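Local coordinates for protein enterotoxin type A (Staphylococcus aureus, PDB 1DYQ) that acts as a superantigen, binding MHC class II molecules, in part through a zinc ion, and T-cell receptors, and causes staphylococcal food poisoning, at residues Y171-I185 against E192-G204. The protein carries 3 engineered substitutions. Residues are numbered along the deposited sequence; the frame is centred on the assembly and turned at random.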
# COMPACT_ATOMS: atom_id res chain seq x y z
N TYR A 171 12.89 7.72 1.42
CA TYR A 171 13.48 7.06 0.26
C TYR A 171 14.33 7.97 -0.57
O TYR A 171 14.63 7.68 -1.74
CB TYR A 171 12.40 6.32 -0.53
CG TYR A 171 11.70 5.21 0.23
CD1 TYR A 171 12.41 4.19 0.84
CD2 TYR A 171 10.31 5.22 0.33
CE1 TYR A 171 11.75 3.17 1.54
CE2 TYR A 171 9.65 4.19 1.00
CZ TYR A 171 10.38 3.19 1.60
OH TYR A 171 9.73 2.18 2.28
N ASN A 172 14.79 9.08 0.03
CA ASN A 172 15.80 9.92 -0.61
C ASN A 172 17.18 9.27 -0.44
O ASN A 172 17.42 8.52 0.51
CB ASN A 172 15.87 11.32 0.01
CG ASN A 172 14.88 12.27 -0.61
OD1 ASN A 172 13.95 11.81 -1.31
ND2 ASN A 172 15.02 13.57 -0.37
N SER A 173 18.09 9.62 -1.33
CA SER A 173 19.49 9.20 -1.15
C SER A 173 20.05 9.89 0.11
O SER A 173 19.54 10.91 0.54
CB SER A 173 20.32 9.63 -2.36
OG SER A 173 20.31 11.03 -2.48
N ASP A 174 21.16 9.35 0.60
CA ASP A 174 21.86 9.99 1.72
C ASP A 174 22.29 11.40 1.36
O ASP A 174 22.04 12.32 2.16
CB ASP A 174 23.04 9.14 2.17
CG ASP A 174 22.75 7.81 2.75
OD1 ASP A 174 21.59 7.49 3.15
OD2 ASP A 174 23.69 6.97 2.87
N VAL A 175 22.74 11.67 0.13
CA VAL A 175 23.10 13.03 -0.25
C VAL A 175 21.91 13.97 -0.28
O VAL A 175 22.08 15.20 -0.22
CB VAL A 175 23.88 13.18 -1.55
CG1 VAL A 175 24.97 12.15 -1.72
CG2 VAL A 175 22.94 13.13 -2.76
N PHE A 176 20.69 13.44 -0.47
CA PHE A 176 19.51 14.31 -0.45
C PHE A 176 18.75 14.25 0.86
O PHE A 176 17.51 14.27 0.93
CB PHE A 176 18.58 14.05 -1.62
CG PHE A 176 19.13 14.56 -2.93
CD1 PHE A 176 19.53 15.88 -3.06
CD2 PHE A 176 19.26 13.72 -4.01
CE1 PHE A 176 20.04 16.35 -4.26
CE2 PHE A 176 19.76 14.18 -5.22
CZ PHE A 176 20.16 15.49 -5.33
N ASP A 177 19.47 14.28 1.98
CA ASP A 177 19.03 14.33 3.33
C ASP A 177 18.19 13.15 3.80
O ASP A 177 17.44 13.24 4.78
CB ASP A 177 18.38 15.65 3.74
CG ASP A 177 18.49 15.96 5.22
OD1 ASP A 177 19.55 15.76 5.84
OD2 ASP A 177 17.47 16.42 5.79
N GLY A 178 18.39 12.00 3.17
CA GLY A 178 17.66 10.78 3.62
C GLY A 178 18.48 10.15 4.75
O GLY A 178 19.40 9.39 4.49
N LYS A 179 18.15 10.52 6.00
CA LYS A 179 18.94 10.07 7.13
C LYS A 179 18.57 8.74 7.71
O LYS A 179 19.39 8.08 8.39
CB LYS A 179 18.93 11.15 8.24
CG LYS A 179 19.43 12.51 7.80
CD LYS A 179 20.90 12.50 7.42
CE LYS A 179 21.27 13.65 6.52
NZ LYS A 179 21.86 14.80 7.24
N VAL A 180 17.33 8.29 7.54
CA VAL A 180 16.86 7.04 8.09
C VAL A 180 17.47 5.85 7.34
O VAL A 180 17.47 5.84 6.11
CB VAL A 180 15.32 6.96 7.99
CG1 VAL A 180 14.79 5.62 8.45
CG2 VAL A 180 14.68 8.09 8.78
N GLN A 181 18.06 4.93 8.07
CA GLN A 181 18.77 3.81 7.52
C GLN A 181 18.08 2.48 7.74
O GLN A 181 18.42 1.48 7.11
CB GLN A 181 20.23 3.75 8.06
CG GLN A 181 21.02 5.02 7.82
CD GLN A 181 21.24 5.32 6.34
OE1 GLN A 181 21.51 4.41 5.56
NE2 GLN A 181 21.09 6.58 5.99
N ARG A 182 17.19 2.42 8.75
CA ARG A 182 16.38 1.25 9.01
C ARG A 182 14.98 1.72 9.46
O ARG A 182 14.82 2.78 10.03
CB ARG A 182 16.95 0.39 10.14
CG ARG A 182 18.30 -0.23 9.88
CD ARG A 182 18.78 -1.07 11.06
NE ARG A 182 19.00 -0.24 12.24
CZ ARG A 182 18.71 -0.60 13.49
NH1 ARG A 182 18.14 -1.77 13.73
NH2 ARG A 182 18.96 0.22 14.49
N GLY A 183 13.98 0.87 9.20
CA GLY A 183 12.62 1.27 9.62
C GLY A 183 11.63 0.13 9.54
O GLY A 183 11.77 -0.79 8.73
N LEU A 184 10.70 0.15 10.49
CA LEU A 184 9.67 -0.87 10.63
C LEU A 184 8.30 -0.20 10.83
O LEU A 184 8.17 0.82 11.49
CB LEU A 184 9.96 -1.69 11.92
CG LEU A 184 8.85 -2.65 12.35
CD1 LEU A 184 8.74 -3.81 11.38
CD2 LEU A 184 9.17 -3.20 13.74
N ILE A 185 7.28 -0.72 10.12
CA ILE A 185 5.91 -0.23 10.33
C ILE A 185 5.02 -1.41 10.73
O ILE A 185 5.15 -2.52 10.24
CB ILE A 185 5.34 0.47 9.09
CG1 ILE A 185 3.92 1.02 9.38
CG2 ILE A 185 5.30 -0.48 7.90
CD1 ILE A 185 3.51 2.11 8.39
N GLU A 192 -6.02 -10.18 16.25
CA GLU A 192 -5.23 -10.56 15.09
C GLU A 192 -3.77 -10.13 15.28
O GLU A 192 -3.50 -9.02 15.73
N PRO A 193 -2.89 -11.08 15.05
CA PRO A 193 -1.45 -10.79 15.01
C PRO A 193 -1.29 -9.61 14.03
O PRO A 193 -2.08 -9.49 13.09
CB PRO A 193 -0.82 -12.04 14.46
CG PRO A 193 -1.85 -13.10 14.50
CD PRO A 193 -3.18 -12.41 14.47
N SER A 194 -0.40 -8.71 14.36
CA SER A 194 -0.23 -7.49 13.58
C SER A 194 0.59 -7.74 12.33
O SER A 194 1.64 -8.39 12.35
CB SER A 194 0.44 -6.43 14.45
OG SER A 194 -0.38 -6.17 15.60
N VAL A 195 0.22 -7.02 11.27
CA VAL A 195 1.04 -7.02 10.06
C VAL A 195 2.21 -6.06 10.26
O VAL A 195 2.04 -4.96 10.79
CB VAL A 195 0.22 -6.52 8.84
CG1 VAL A 195 1.10 -6.44 7.62
CG2 VAL A 195 -0.95 -7.51 8.62
N ASN A 196 3.41 -6.55 9.91
CA ASN A 196 4.54 -5.59 9.97
C ASN A 196 5.37 -5.71 8.71
O ASN A 196 5.55 -6.79 8.16
CB ASN A 196 5.30 -5.61 11.22
CG ASN A 196 5.39 -6.95 11.90
OD1 ASN A 196 4.62 -7.20 12.85
ND2 ASN A 196 6.28 -7.77 11.40
N TYR A 197 5.89 -4.56 8.30
CA TYR A 197 6.72 -4.53 7.10
C TYR A 197 8.05 -3.82 7.41
O TYR A 197 8.02 -2.76 8.05
CB TYR A 197 6.06 -3.72 5.98
CG TYR A 197 4.80 -4.33 5.41
CD1 TYR A 197 4.72 -5.66 5.07
CD2 TYR A 197 3.71 -3.51 5.13
CE1 TYR A 197 3.55 -6.20 4.56
CE2 TYR A 197 2.55 -4.02 4.59
CZ TYR A 197 2.49 -5.36 4.28
OH TYR A 197 1.33 -5.90 3.77
N ASP A 198 9.10 -4.37 6.88
CA ASP A 198 10.42 -3.67 6.93
C ASP A 198 10.40 -2.64 5.83
O ASP A 198 10.16 -2.93 4.65
CB ASP A 198 11.49 -4.74 6.76
CG ASP A 198 12.90 -4.17 6.68
OD1 ASP A 198 13.03 -2.97 6.49
OD2 ASP A 198 13.84 -4.99 6.84
N LEU A 199 10.61 -1.36 6.19
CA LEU A 199 10.51 -0.28 5.22
C LEU A 199 11.59 -0.36 4.16
O LEU A 199 11.41 0.29 3.12
CB LEU A 199 10.53 1.08 5.93
CG LEU A 199 9.35 1.34 6.87
CD1 LEU A 199 9.59 2.66 7.66
CD2 LEU A 199 8.05 1.49 6.09
N PHE A 200 12.67 -1.07 4.41
CA PHE A 200 13.74 -1.29 3.44
C PHE A 200 13.93 -2.75 3.10
O PHE A 200 14.98 -3.17 2.61
CB PHE A 200 15.07 -0.71 4.00
CG PHE A 200 15.02 0.76 4.19
CD1 PHE A 200 15.13 1.63 3.11
CD2 PHE A 200 14.78 1.34 5.44
CE1 PHE A 200 15.10 2.99 3.26
CE2 PHE A 200 14.75 2.71 5.60
CZ PHE A 200 14.91 3.55 4.51
N GLY A 201 12.87 -3.56 3.24
CA GLY A 201 12.94 -4.97 3.09
C GLY A 201 12.82 -5.49 1.68
O GLY A 201 13.15 -6.65 1.42
N ALA A 202 12.31 -4.66 0.76
CA ALA A 202 12.04 -5.18 -0.59
C ALA A 202 13.18 -5.05 -1.55
O ALA A 202 14.12 -4.27 -1.36
CB ALA A 202 10.78 -4.50 -1.13
N GLN A 203 13.15 -5.91 -2.58
CA GLN A 203 14.09 -5.75 -3.71
C GLN A 203 13.57 -4.61 -4.58
O GLN A 203 12.86 -4.83 -5.56
CB GLN A 203 14.16 -7.05 -4.49
CG GLN A 203 14.70 -8.23 -3.69
CD GLN A 203 16.15 -8.06 -3.29
OE1 GLN A 203 16.47 -8.09 -2.10
NE2 GLN A 203 17.03 -7.94 -4.27
N GLY A 204 13.91 -3.39 -4.19
CA GLY A 204 13.35 -2.20 -4.79
C GLY A 204 13.72 -2.02 -6.26
O GLY A 204 13.04 -1.26 -6.96
O HOH W 1 14.84 -1.40 7.70
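A beta hairpin of the beta-grasp domain brings Ile185 and Tyr197 together as an antiparallel hydrogen-bonded pair, Ile185 N reaching Tyr197 O at 3.0 Å and Tyr197 N reaching Ile185 O at 2.9 Å. Leu184 and Asp198 form the next, non-hydrogen-bonded pair, and beyond it Leu199 N donates to Gly183 O (2.8 Å), as the chain leaves the strand in a type I turn from Asp198 to Gly201. In that turn Asp198 OD1 accepts from Phe200 N, an Asx turn, and a water that accepts from Gly183 N (2.9 Å) probably links the carboxylate back to the opposite strand.

Phe200 lies along the backbone of Gln181 to Gly183, with Gly183 N at the ring edge. The ring of Tyr171 turns an edge toward its face in an offset edge-to-face pair, centroids 5.6 Å apart and planes at 79°. The same tyrosine sends OH to Leu199 O (2.7 Å), in the carbonyl plane and on a lone pair; Arg161 also bonds this hydroxyl. The side chains of Leu199 and Ile185 cross at about a right angle, with Leu199 CD2 3.8 Å from Ile185 CG2.

Strand 182-185 also pairs with strand 226-232, while Ile185 and Leu199 pack between that strand and helix 153-168, touching Ile229 and Ala160, and Leu231 and Arg161, respectively.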